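Local coordinates for protein succinate dehydrogenase subunit A (Mycolicibacterium smegmatis, PDB 7D6V) that probably serves as the flavoprotein subunit of a succinate dehydrogenase, oxidising succinate to fumarate on its bound FAD and passing the electrons toward quinone, at residues G52-M58 and R128-V132; H70-T74 and L424-S428; I241-Q247 and G417-R423. One frame throughout, in Å; residues are numbered along the deposited sequence.

Contact 1 of 3, residues G52-M58 and R128-V132; sequences GGCAAAM and RLAHV
Cys54 and Ala130 exchange two backbone hydrogen bonds: Cys54 N gives to Ala130 O at 3.0 Å, and Ala130 N returns one to Cys54 O at 2.9 Å. Two residues along, Ala56 N reaches Arg128 O at 3.2 Å. Cys54 O takes a further CA-H...O contact from Leu129 CA. The amide of Ala55 points away from this strand and pairs with Gly426 instead. Segment 129-130 is the middle strand of a small three-stranded antiparallel sheet within the FAD-binding domain, with 54-55 at one edge and 118-119 at the other, where Arg128 and Leu129 form a classic beta bulge opposite Arg119. Glycine suits position 53 because its bare backbone lets Leu129 lie directly on it, with Leu129 CD2 3.8 Å from Gly53 N. Leu129 CD1 turns instead to Ala55 CB, 4.1 Å away, while Met58, bent at its last torsion, sets its CE 4.0 Å from Ala130 CB. The aliphatic part of Arg128 runs along the backbone of Ala56; its guanidinium pairs with Asp65 and faces Asp73, a salt bridge modelled too short for its length to be trusted. Gly52 N makes a weak hydrogen bond to FAD O4.

Contact 2 of 3, residues H70-T74 and L424-S428; sequences HFGDT and LGGNS. With FAD (flavin-adenine dinucleotide), chain D.
The primary amide of Asn427 is held at both ends by helix 67-76: its OD1 accepts a hydrogen bond from His70 NE2 and its ND2 donates one to Thr74 OG1. The arrangement ties that helix to the start of helix 427-448, whose N-cap residue is Gly426, in the FAD-binding domain. The His70 and Asn427 side chains run past one another head to tail, their planes 34° apart, yet the bond between them is well directed. Asn427 OD1 lies in the plane of the imidazole, at its edge, 3.0 Å from His70 NE2, and the N-H is aimed at an in-plane lone pair of OD1. His70 reaches it because its CG is anti to the backbone N (chi1 -167°), which carries the ring out from the helix. The bond from Asn427 ND2 to Thr74 OG1 is 2.9 Å long but less straight, 144° at the hydrogen, with OG1 tilted slightly from the amide plane. That hydroxyl also makes a weak bond to His70 O, one turn back. Asparagine suits this buried place since one flat group offers both an acceptor and a donor, matching partners that stand four residues apart on one helix face. Leu424 supplies the apolar part, both methyls lying over the backbone of Asp73, with CD1 3.6 Å from Asp73 O and CD2 4.0 Å from Asp73 CB. Gly426, with a positive phi that glycine adopts easily, makes the turn into the helix and directs its N toward FAD O2 in a weak hydrogen bond of 3.3 Å.

Contact 3 of 3, residues I241-Q247 and G417-R423; sequences INMEFIQ and GMHGSNR. With FAD (flavin-adenine dinucleotide), chain D.
Arg423 NH2 lies 2.9 Å from FAD O2, and it is probably hydrogen-bonded to Ser428 OG as well; across the contact, the aliphatic part of the same arginine packs on Gln247. The two segments are a type I beta turn, Asn242 to Phe245, leading into strand 246-253, and the loop between strand 415-416 and helix 427-448. FAD O2 approaches the guanidinium at its edge, in plane, and the positive charge would probably favour negative charge at N1 and O2 in the reduced flavin. The outstretched side chain of Gln247 lies across the methylenes of Arg423, nearly perpendicular to them. Tyr389 adds a cation-pi contact to the arginine. Farther from the flavin, the Phe245 ring is covered on both faces: Gly420 O stands 3.6 Å above one face, toward the rim, with Ser421 CA on that same face 4.2 Å from the centroid in an off-centre CH-pi contact, while Glu244 CG lies over the opposite face. Asn242 suits the start of the turn, as asparagine readily takes the left-handed helical backbone found there. With chi1 near 56°, Ile241 CG1 is flanked by its own N and C, which carries Ile241 CD1 to 3.8 Å from Gly417 N.

All three contacts belong to the FAD-binding domain, and each includes at least one residue of the FAD pocket. Contact 2 lies between the others, its centre about 11 Å from that of contact 1 and about 13 Å from that of contact 3, whereas contacts 1 and 3 have centres about 22 Å apart and do not touch. Along the chain, contacts 1 and 2 interlock, since 70-74 falls between 52-58 and 128-132; contact 3 follows contact 1 and lies wholly between the two segments of contact 2. Residues 417-428 run without a break from contact 3 into helix 427-448, so they connect the sheet of strands 246-253 and 383-395 with helix 67-76, and Arg423, Gly426 and Ser428 among them meet the flavin.

Contact 1 of 3, residues G52-M58 and R128-V132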
loop_
_atom_site.group_PDB
_atom_site.type_symbol
_atom_site.label_atom_id
_atom_site.label_comp_id
_atom_site.label_asym_id
_atom_site.label_seq_id
_atom_site.Cartn_x
_atom_site.Cartn_y
_atom_site.Cartn_z
ATOM N N GLY A 52 -4.055 -11.226 4.876
ATOM C CA GLY A 52 -5.071 -12.213 5.177
ATOM C C GLY A 52 -6.352 -11.627 5.729
ATOM O O GLY A 52 -7.127 -11.012 4.993
ATOM N N GLY A 53 -6.588 -11.812 7.023
ATOM C CA GLY A 53 -7.810 -11.320 7.625
ATOM C C GLY A 53 -7.698 -11.304 9.132
ATOM O O GLY A 53 -6.666 -11.656 9.705
ATOM N N CYS A 54 -8.779 -10.872 9.771
ATOM C CA CYS A 54 -8.894 -10.854 11.223
ATOM C C CYS A 54 -9.801 -11.992 11.654
ATOM O O CYS A 54 -10.953 -12.066 11.218
ATOM C CB CYS A 54 -9.457 -9.526 11.723
ATOM S SG CYS A 54 -8.349 -8.137 11.603
ATOM N N ALA A 55 -9.298 -12.855 12.528
ATOM C CA ALA A 55 -10.104 -13.943 13.067
ATOM C C ALA A 55 -11.017 -13.378 14.148
ATOM O O ALA A 55 -10.545 -12.922 15.193
ATOM C CB ALA A 55 -9.208 -15.049 13.613
ATOM N N ALA A 56 -12.322 -13.401 13.897
ATOM C CA ALA A 56 -13.299 -12.899 14.852
ATOM C C ALA A 56 -14.586 -13.691 14.698
ATOM O O ALA A 56 -15.122 -13.794 13.592
ATOM C CB ALA A 56 -13.562 -11.405 14.645
ATOM N N ALA A 57 -15.084 -14.236 15.807
ATOM C CA ALA A 57 -16.289 -15.064 15.795
ATOM C C ALA A 57 -17.529 -14.173 15.696
ATOM O O ALA A 57 -18.358 -14.087 16.602
ATOM C CB ALA A 57 -16.337 -15.953 17.028
ATOM N N MET A 58 -17.643 -13.502 14.550
ATOM C CA MET A 58 -18.801 -12.663 14.269
ATOM C C MET A 58 -20.012 -13.465 13.811
ATOM O O MET A 58 -21.134 -12.956 13.891
ATOM C CB MET A 58 -18.441 -11.614 13.217
ATOM C CG MET A 58 -17.483 -10.552 13.721
ATOM S SD MET A 58 -17.168 -9.234 12.538
ATOM C CE MET A 58 -16.571 -10.169 11.140
ATOM N N ARG A 128 -13.850 -17.303 9.645
ATOM C CA ARG A 128 -13.716 -16.275 10.668
ATOM C C ARG A 128 -13.009 -15.015 10.209
ATOM O O ARG A 128 -13.156 -13.982 10.869
ATOM C CB ARG A 128 -12.946 -16.824 11.877
ATOM C CG ARG A 128 -13.789 -17.541 12.887
ATOM C CD ARG A 128 -13.093 -17.577 14.224
ATOM N NE ARG A 128 -12.302 -18.788 14.401
ATOM C CZ ARG A 128 -12.800 -19.963 14.764
ATOM N NH1 ARG A 128 -14.093 -20.107 14.987
ATOM N NH2 ARG A 128 -11.998 -21.001 14.901
ATOM N N LEU A 129 -12.251 -15.055 9.119
ATOM C CA LEU A 129 -11.294 -14.000 8.802
ATOM C C LEU A 129 -11.993 -12.899 8.017
ATOM O O LEU A 129 -12.281 -13.053 6.829
ATOM C CB LEU A 129 -10.108 -14.572 8.037
ATOM C CG LEU A 129 -8.922 -15.028 8.890
ATOM C CD1 LEU A 129 -9.277 -16.250 9.713
ATOM C CD2 LEU A 129 -7.716 -15.309 8.019
ATOM N N ALA A 130 -12.267 -11.782 8.687
ATOM C CA ALA A 130 -12.762 -10.597 8.001
ATOM C C ALA A 130 -11.667 -10.033 7.107
ATOM O O ALA A 130 -10.537 -9.826 7.551
ATOM C CB ALA A 130 -13.214 -9.549 9.013
ATOM N N HIS A 131 -12.006 -9.769 5.849
ATOM C CA HIS A 131 -11.001 -9.456 4.847
ATOM C C HIS A 131 -11.534 -8.422 3.869
ATOM O O HIS A 131 -12.740 -8.196 3.760
ATOM C CB HIS A 131 -10.583 -10.713 4.077
ATOM C CG HIS A 131 -11.685 -11.298 3.255
ATOM N ND1 HIS A 131 -11.784 -11.102 1.895
ATOM C CD2 HIS A 131 -12.759 -12.042 3.607
ATOM C CE1 HIS A 131 -12.862 -11.716 1.442
ATOM N NE2 HIS A 131 -13.471 -12.294 2.461
ATOM N N VAL A 132 -10.602 -7.783 3.167
ATOM C CA VAL A 132 -10.890 -6.991 1.976
ATOM C C VAL A 132 -9.778 -7.270 0.965
ATOM O O VAL A 132 -8.613 -6.939 1.210
ATOM C CB VAL A 132 -11.035 -5.486 2.276
ATOM C CG1 VAL A 132 -9.759 -4.868 2.842
ATOM C CG2 VAL A 132 -11.457 -4.746 1.023
#

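Contact 2 of 3, residues H70-T74 and L424-S428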
loop_
_atom_site.group_PDB
_atom_site.type_symbol
_atom_site.label_atom_id
_atom_site.label_comp_id
_atom_site.label_asym_id
_atom_site.label_seq_id
_atom_site.Cartn_x
_atom_site.Cartn_y
_atom_site.Cartn_z
ATOM N N HIS A 70 -13.514 -20.686 18.868
ATOM C CA HIS A 70 -12.301 -19.936 18.560
ATOM C C HIS A 70 -11.244 -20.133 19.640
ATOM O O HIS A 70 -10.052 -20.256 19.341
ATOM C CB HIS A 70 -12.645 -18.457 18.395
ATOM C CG HIS A 70 -11.555 -17.637 17.780
ATOM N ND1 HIS A 70 -11.728 -16.316 17.432
ATOM C CD2 HIS A 70 -10.282 -17.949 17.446
ATOM C CE1 HIS A 70 -10.609 -15.850 16.912
ATOM N NE2 HIS A 70 -9.715 -16.821 16.909
ATOM N N PHE A 71 -11.665 -20.164 20.906
ATOM C CA PHE A 71 -10.733 -20.396 22.003
ATOM C C PHE A 71 -10.084 -21.770 21.894
ATOM O O PHE A 71 -8.868 -21.906 22.068
ATOM C CB PHE A 71 -11.466 -20.243 23.336
ATOM C CG PHE A 71 -10.677 -20.706 24.526
ATOM C CD1 PHE A 71 -9.593 -19.979 24.982
ATOM C CD2 PHE A 71 -11.029 -21.862 25.196
ATOM C CE1 PHE A 71 -8.875 -20.399 26.074
ATOM C CE2 PHE A 71 -10.312 -22.286 26.288
ATOM C CZ PHE A 71 -9.235 -21.551 26.729
ATOM N N GLY A 72 -10.880 -22.800 21.604
ATOM C CA GLY A 72 -10.316 -24.127 21.426
ATOM C C GLY A 72 -9.375 -24.205 20.239
ATOM O O GLY A 72 -8.340 -24.873 20.297
ATOM N N ASP A 73 -9.721 -23.520 19.148
ATOM C CA ASP A 73 -8.847 -23.493 17.981
ATOM C C ASP A 73 -7.518 -22.827 18.303
ATOM O O ASP A 73 -6.459 -23.298 17.876
ATOM C CB ASP A 73 -9.538 -22.771 16.827
ATOM C CG ASP A 73 -10.653 -23.584 16.219
ATOM O OD1 ASP A 73 -10.845 -24.741 16.638
ATOM O OD2 ASP A 73 -11.341 -23.069 15.321
ATOM N N THR A 74 -7.555 -21.721 19.047
ATOM C CA THR A 74 -6.323 -21.040 19.430
ATOM C C THR A 74 -5.486 -21.901 20.367
ATOM O O THR A 74 -4.259 -21.965 20.230
ATOM C CB THR A 74 -6.653 -19.695 20.076
ATOM O OG1 THR A 74 -7.176 -18.807 19.083
ATOM C CG2 THR A 74 -5.417 -19.070 20.695
ATOM N N LEU A 424 -2.166 -19.043 14.923
ATOM C CA LEU A 424 -3.140 -19.209 13.858
ATOM C C LEU A 424 -3.090 -18.002 12.935
ATOM O O LEU A 424 -2.892 -16.871 13.385
ATOM C CB LEU A 424 -4.550 -19.360 14.427
ATOM C CG LEU A 424 -5.064 -20.733 14.854
ATOM C CD1 LEU A 424 -4.222 -21.292 15.963
ATOM C CD2 LEU A 424 -6.503 -20.627 15.304
ATOM N N GLY A 425 -3.255 -18.245 11.643
ATOM C CA GLY A 425 -3.374 -17.142 10.715
ATOM C C GLY A 425 -4.630 -16.345 10.987
ATOM O O GLY A 425 -5.710 -16.919 11.147
ATOM N N GLY A 426 -4.504 -15.023 11.044
ATOM C CA GLY A 426 -5.606 -14.147 11.354
ATOM C C GLY A 426 -5.690 -13.740 12.808
ATOM O O GLY A 426 -6.328 -12.727 13.119
ATOM N N ASN A 427 -5.054 -14.495 13.703
ATOM C CA ASN A 427 -5.141 -14.195 15.127
ATOM C C ASN A 427 -4.284 -13.000 15.509
ATOM O O ASN A 427 -4.595 -12.313 16.485
ATOM C CB ASN A 427 -4.730 -15.415 15.947
ATOM C CG ASN A 427 -5.908 -16.262 16.367
ATOM O OD1 ASN A 427 -7.038 -16.028 15.949
ATOM N ND2 ASN A 427 -5.645 -17.267 17.187
ATOM N N SER A 428 -3.206 -12.738 14.772
ATOM C CA SER A 428 -2.341 -11.618 15.124
ATOM C C SER A 428 -3.033 -10.282 14.903
ATOM O O SER A 428 -2.922 -9.376 15.737
ATOM C CB SER A 428 -1.047 -11.680 14.325
ATOM O OG SER A 428 -0.508 -12.984 14.371
HETATM P PA FAD D . 3.966 -3.106 13.676
HETATM O O1A FAD D . 2.776 -2.334 13.244
HETATM O O2A FAD D . 4.562 -4.098 12.754
HETATM O O5B FAD D . 5.116 -2.046 13.999
HETATM C C5B FAD D . 5.449 -1.618 15.306
HETATM C C4B FAD D . 5.702 -0.120 15.309
HETATM O O4B FAD D . 6.674 0.216 16.294
HETATM C C3B FAD D . 6.245 0.421 14.009
HETATM O O3B FAD D . 5.552 1.629 13.735
HETATM C C2B FAD D . 7.682 0.760 14.308
HETATM O O2B FAD D . 8.168 1.841 13.524
HETATM C C1B FAD D . 7.608 1.139 15.757
HETATM N N9A FAD D . 8.917 1.000 16.413
HETATM C C8A FAD D . 9.657 -0.106 16.486
HETATM N N7A FAD D . 10.795 0.125 17.164
HETATM C C5A FAD D . 10.791 1.410 17.533
HETATM C C6A FAD D . 11.684 2.313 18.274
HETATM N N6A FAD D . 12.852 1.884 18.776
HETATM N N1A FAD D . 11.296 3.583 18.433
HETATM C C2A FAD D . 10.137 4.041 17.952
HETATM N N3A FAD D . 9.283 3.279 17.272
HETATM C C4A FAD D . 9.548 1.981 17.037
HETATM N N1 FAD D . -0.691 -11.646 10.580
HETATM C C2 FAD D . -1.931 -12.085 10.286
HETATM O O2 FAD D . -2.716 -12.297 11.214
HETATM N N3 FAD D . -2.355 -12.304 9.041
HETATM C C4 FAD D . -1.571 -12.107 7.989
HETATM O O4 FAD D . -1.987 -12.316 6.843
HETATM C C4X FAD D . -0.196 -11.631 8.212
HETATM N N5 FAD D . 0.648 -11.409 7.192
HETATM C C5X FAD D . 1.893 -10.969 7.431
HETATM C C6 FAD D . 2.750 -10.743 6.367
HETATM C C7 FAD D . 4.036 -10.294 6.601
HETATM C C7M FAD D . 4.975 -10.048 5.458
HETATM C C8 FAD D . 4.493 -10.057 7.985
HETATM C C8M FAD D . 5.888 -9.569 8.240
HETATM C C9 FAD D . 3.641 -10.277 9.052
HETATM C C9A FAD D . 2.358 -10.727 8.818
HETATM N N10 FAD D . 1.496 -10.954 9.893
HETATM C C10 FAD D . 0.205 -11.405 9.610
HETATM C "C1'" FAD D . 1.922 -10.710 11.267
HETATM C "C2'" FAD D . 1.314 -9.402 11.760
HETATM O "O2'" FAD D . 1.262 -8.453 10.699
HETATM C "C3'" FAD D . 2.125 -8.770 12.877
HETATM O "O3'" FAD D . 2.081 -9.626 14.010
HETATM C "C4'" FAD D . 1.543 -7.420 13.263
HETATM O "O4'" FAD D . 1.586 -6.543 12.147
HETATM C "C5'" FAD D . 2.300 -6.767 14.403
HETATM O "O5'" FAD D . 1.809 -5.442 14.535
HETATM P P FAD D . 2.331 -4.432 15.651
HETATM O O1P FAD D . 1.341 -3.325 15.735
HETATM O O2P FAD D . 2.663 -5.185 16.890
HETATM O O3P FAD D . 3.717 -3.859 15.069
#

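Contact 3 of 3, residues I241-Q247 and G417-R423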
loop_
_atom_site.group_PDB
_atom_site.type_symbol
_atom_site.label_atom_id
_atom_site.label_comp_id
_atom_site.label_asym_id
_atom_site.label_seq_id
_atom_site.Cartn_x
_atom_site.Cartn_y
_atom_site.Cartn_z
ATOM N N ILE A 241 9.412 -13.974 27.540
ATOM C CA ILE A 241 8.997 -15.368 27.582
ATOM C C ILE A 241 8.918 -15.905 26.162
ATOM O O ILE A 241 8.733 -15.160 25.200
ATOM C CB ILE A 241 7.640 -15.566 28.290
ATOM C CG1 ILE A 241 6.560 -14.705 27.636
ATOM C CG2 ILE A 241 7.748 -15.230 29.752
ATOM C CD1 ILE A 241 5.161 -15.123 27.999
ATOM N N ASN A 242 9.063 -17.226 26.048
ATOM C CA ASN A 242 8.836 -17.957 24.802
ATOM C C ASN A 242 9.691 -17.431 23.655
ATOM O O ASN A 242 9.263 -17.433 22.501
ATOM C CB ASN A 242 7.357 -17.927 24.409
ATOM C CG ASN A 242 6.478 -18.628 25.411
ATOM O OD1 ASN A 242 6.956 -19.392 26.246
ATOM N ND2 ASN A 242 5.182 -18.370 25.340
ATOM N N MET A 243 10.914 -16.991 23.952
ATOM C CA MET A 243 11.758 -16.423 22.911
ATOM C C MET A 243 12.307 -17.474 21.958
ATOM O O MET A 243 12.820 -17.112 20.895
ATOM C CB MET A 243 12.908 -15.635 23.537
ATOM C CG MET A 243 12.495 -14.283 24.091
ATOM S SD MET A 243 11.260 -13.446 23.081
ATOM C CE MET A 243 12.290 -12.663 21.848
ATOM N N GLU A 244 12.208 -18.755 22.305
ATOM C CA GLU A 244 12.634 -19.836 21.429
ATOM C C GLU A 244 11.574 -20.223 20.411
ATOM O O GLU A 244 11.824 -21.106 19.585
ATOM C CB GLU A 244 13.015 -21.065 22.257
ATOM C CG GLU A 244 11.847 -21.726 22.967
ATOM C CD GLU A 244 11.550 -21.114 24.323
ATOM O OE1 GLU A 244 11.598 -19.875 24.452
ATOM O OE2 GLU A 244 11.265 -21.876 25.267
ATOM N N PHE A 245 10.407 -19.595 20.446
ATOM C CA PHE A 245 9.295 -19.949 19.572
ATOM C C PHE A 245 9.202 -18.901 18.473
ATOM O O PHE A 245 8.649 -17.817 18.671
ATOM C CB PHE A 245 8.005 -20.063 20.372
ATOM C CG PHE A 245 7.967 -21.265 21.257
ATOM C CD1 PHE A 245 8.090 -21.136 22.624
ATOM C CD2 PHE A 245 7.829 -22.527 20.718
ATOM C CE1 PHE A 245 8.071 -22.241 23.435
ATOM C CE2 PHE A 245 7.804 -23.635 21.524
ATOM C CZ PHE A 245 7.924 -23.494 22.884
ATOM N N ILE A 246 9.745 -19.236 17.309
ATOM C CA ILE A 246 9.764 -18.359 16.149
ATOM C C ILE A 246 9.141 -19.114 14.989
ATOM O O ILE A 246 9.474 -20.279 14.751
ATOM C CB ILE A 246 11.195 -17.904 15.806
ATOM C CG1 ILE A 246 11.728 -16.974 16.892
ATOM C CG2 ILE A 246 11.232 -17.223 14.453
ATOM C CD1 ILE A 246 13.171 -16.606 16.715
ATOM N N GLN A 247 8.229 -18.460 14.281
ATOM C CA GLN A 247 7.617 -19.067 13.110
ATOM C C GLN A 247 8.570 -18.968 11.928
ATOM O O GLN A 247 9.045 -17.879 11.588
ATOM C CB GLN A 247 6.284 -18.402 12.791
ATOM C CG GLN A 247 5.437 -19.197 11.821
ATOM C CD GLN A 247 3.962 -18.939 11.995
ATOM O OE1 GLN A 247 3.343 -19.420 12.941
ATOM N NE2 GLN A 247 3.392 -18.161 11.088
ATOM N N GLY A 417 2.852 -14.564 25.056
ATOM C CA GLY A 417 1.921 -15.329 25.861
ATOM C C GLY A 417 0.685 -15.831 25.146
ATOM O O GLY A 417 0.233 -16.948 25.411
ATOM N N MET A 418 0.125 -15.028 24.239
ATOM C CA MET A 418 -1.090 -15.442 23.545
ATOM C C MET A 418 -0.875 -16.706 22.725
ATOM O O MET A 418 -1.540 -17.722 22.943
ATOM C CB MET A 418 -1.602 -14.325 22.645
ATOM C CG MET A 418 -2.881 -14.746 21.986
ATOM S SD MET A 418 -3.707 -13.558 20.944
ATOM C CE MET A 418 -5.013 -14.631 20.382
ATOM N N HIS A 419 0.034 -16.654 21.759
ATOM C CA HIS A 419 0.366 -17.815 20.950
ATOM C C HIS A 419 1.497 -18.562 21.643
ATOM O O HIS A 419 2.606 -18.033 21.772
ATOM C CB HIS A 419 0.769 -17.385 19.542
ATOM C CG HIS A 419 0.007 -16.203 19.031
ATOM N ND1 HIS A 419 0.479 -14.913 19.136
ATOM C CD2 HIS A 419 -1.189 -16.114 18.402
ATOM C CE1 HIS A 419 -0.394 -14.080 18.600
ATOM N NE2 HIS A 419 -1.414 -14.784 18.146
ATOM N N GLY A 420 1.215 -19.772 22.109
ATOM C CA GLY A 420 2.202 -20.493 22.886
ATOM C C GLY A 420 3.373 -20.976 22.062
ATOM O O GLY A 420 4.495 -20.483 22.205
ATOM N N SER A 421 3.116 -21.934 21.179
ATOM C CA SER A 421 4.141 -22.497 20.321
ATOM C C SER A 421 3.931 -22.188 18.853
ATOM O O SER A 421 4.840 -22.431 18.054
ATOM C CB SER A 421 4.206 -24.018 20.497
ATOM O OG SER A 421 4.667 -24.341 21.789
ATOM N N ASN A 422 2.767 -21.673 18.478
ATOM C CA ASN A 422 2.406 -21.484 17.085
ATOM C C ASN A 422 1.180 -20.593 17.028
ATOM O O ASN A 422 0.287 -20.706 17.867
ATOM C CB ASN A 422 2.127 -22.827 16.398
ATOM C CG ASN A 422 2.020 -22.700 14.896
ATOM O OD1 ASN A 422 2.895 -22.131 14.245
ATOM N ND2 ASN A 422 0.945 -23.233 14.336
ATOM N N ARG A 423 1.155 -19.704 16.048
ATOM C CA ARG A 423 0.051 -18.786 15.835
ATOM C C ARG A 423 -0.873 -19.276 14.727
ATOM O O ARG A 423 -0.436 -19.868 13.737
ATOM C CB ARG A 423 0.580 -17.396 15.487
ATOM C CG ARG A 423 1.323 -17.391 14.176
ATOM C CD ARG A 423 1.878 -16.046 13.824
ATOM N NE ARG A 423 0.806 -15.106 13.563
ATOM C CZ ARG A 423 0.211 -14.996 12.382
ATOM N NH1 ARG A 423 0.599 -15.757 11.369
ATOM N NH2 ARG A 423 -0.764 -14.124 12.216
HETATM P PA FAD D . 3.966 -3.106 13.676
HETATM O O1A FAD D . 2.776 -2.334 13.244
HETATM O O2A FAD D . 4.562 -4.098 12.754
HETATM O O5B FAD D . 5.116 -2.046 13.999
HETATM C C5B FAD D . 5.449 -1.618 15.306
HETATM C C4B FAD D . 5.702 -0.120 15.309
HETATM O O4B FAD D . 6.674 0.216 16.294
HETATM C C3B FAD D . 6.245 0.421 14.009
HETATM O O3B FAD D . 5.552 1.629 13.735
HETATM C C2B FAD D . 7.682 0.760 14.308
HETATM O O2B FAD D . 8.168 1.841 13.524
HETATM C C1B FAD D . 7.608 1.139 15.757
HETATM N N9A FAD D . 8.917 1.000 16.413
HETATM C C8A FAD D . 9.657 -0.106 16.486
HETATM N N7A FAD D . 10.795 0.125 17.164
HETATM C C5A FAD D . 10.791 1.410 17.533
HETATM C C6A FAD D . 11.684 2.313 18.274
HETATM N N6A FAD D . 12.852 1.884 18.776
HETATM N N1A FAD D . 11.296 3.583 18.433
HETATM C C2A FAD D . 10.137 4.041 17.952
HETATM N N3A FAD D . 9.283 3.279 17.272
HETATM C C4A FAD D . 9.548 1.981 17.037
HETATM N N1 FAD D . -0.691 -11.646 10.580
HETATM C C2 FAD D . -1.931 -12.085 10.286
HETATM O O2 FAD D . -2.716 -12.297 11.214
HETATM N N3 FAD D . -2.355 -12.304 9.041
HETATM C C4 FAD D . -1.571 -12.107 7.989
HETATM O O4 FAD D . -1.987 -12.316 6.843
HETATM C C4X FAD D . -0.196 -11.631 8.212
HETATM N N5 FAD D . 0.648 -11.409 7.192
HETATM C C5X FAD D . 1.893 -10.969 7.431
HETATM C C6 FAD D . 2.750 -10.743 6.367
HETATM C C7 FAD D . 4.036 -10.294 6.601
HETATM C C7M FAD D . 4.975 -10.048 5.458
HETATM C C8 FAD D . 4.493 -10.057 7.985
HETATM C C8M FAD D . 5.888 -9.569 8.240
HETATM C C9 FAD D . 3.641 -10.277 9.052
HETATM C C9A FAD D . 2.358 -10.727 8.818
HETATM N N10 FAD D . 1.496 -10.954 9.893
HETATM C C10 FAD D . 0.205 -11.405 9.610
HETATM C "C1'" FAD D . 1.922 -10.710 11.267
HETATM C "C2'" FAD D . 1.314 -9.402 11.760
HETATM O "O2'" FAD D . 1.262 -8.453 10.699
HETATM C "C3'" FAD D . 2.125 -8.770 12.877
HETATM O "O3'" FAD D . 2.081 -9.626 14.010
HETATM C "C4'" FAD D . 1.543 -7.420 13.263
HETATM O "O4'" FAD D . 1.586 -6.543 12.147
HETATM C "C5'" FAD D . 2.300 -6.767 14.403
HETATM O "O5'" FAD D . 1.809 -5.442 14.535
HETATM P P FAD D . 2.331 -4.432 15.651
HETATM O O1P FAD D . 1.341 -3.325 15.735
HETATM O O2P FAD D . 2.663 -5.185 16.890
HETATM O O3P FAD D . 3.717 -3.859 15.069
#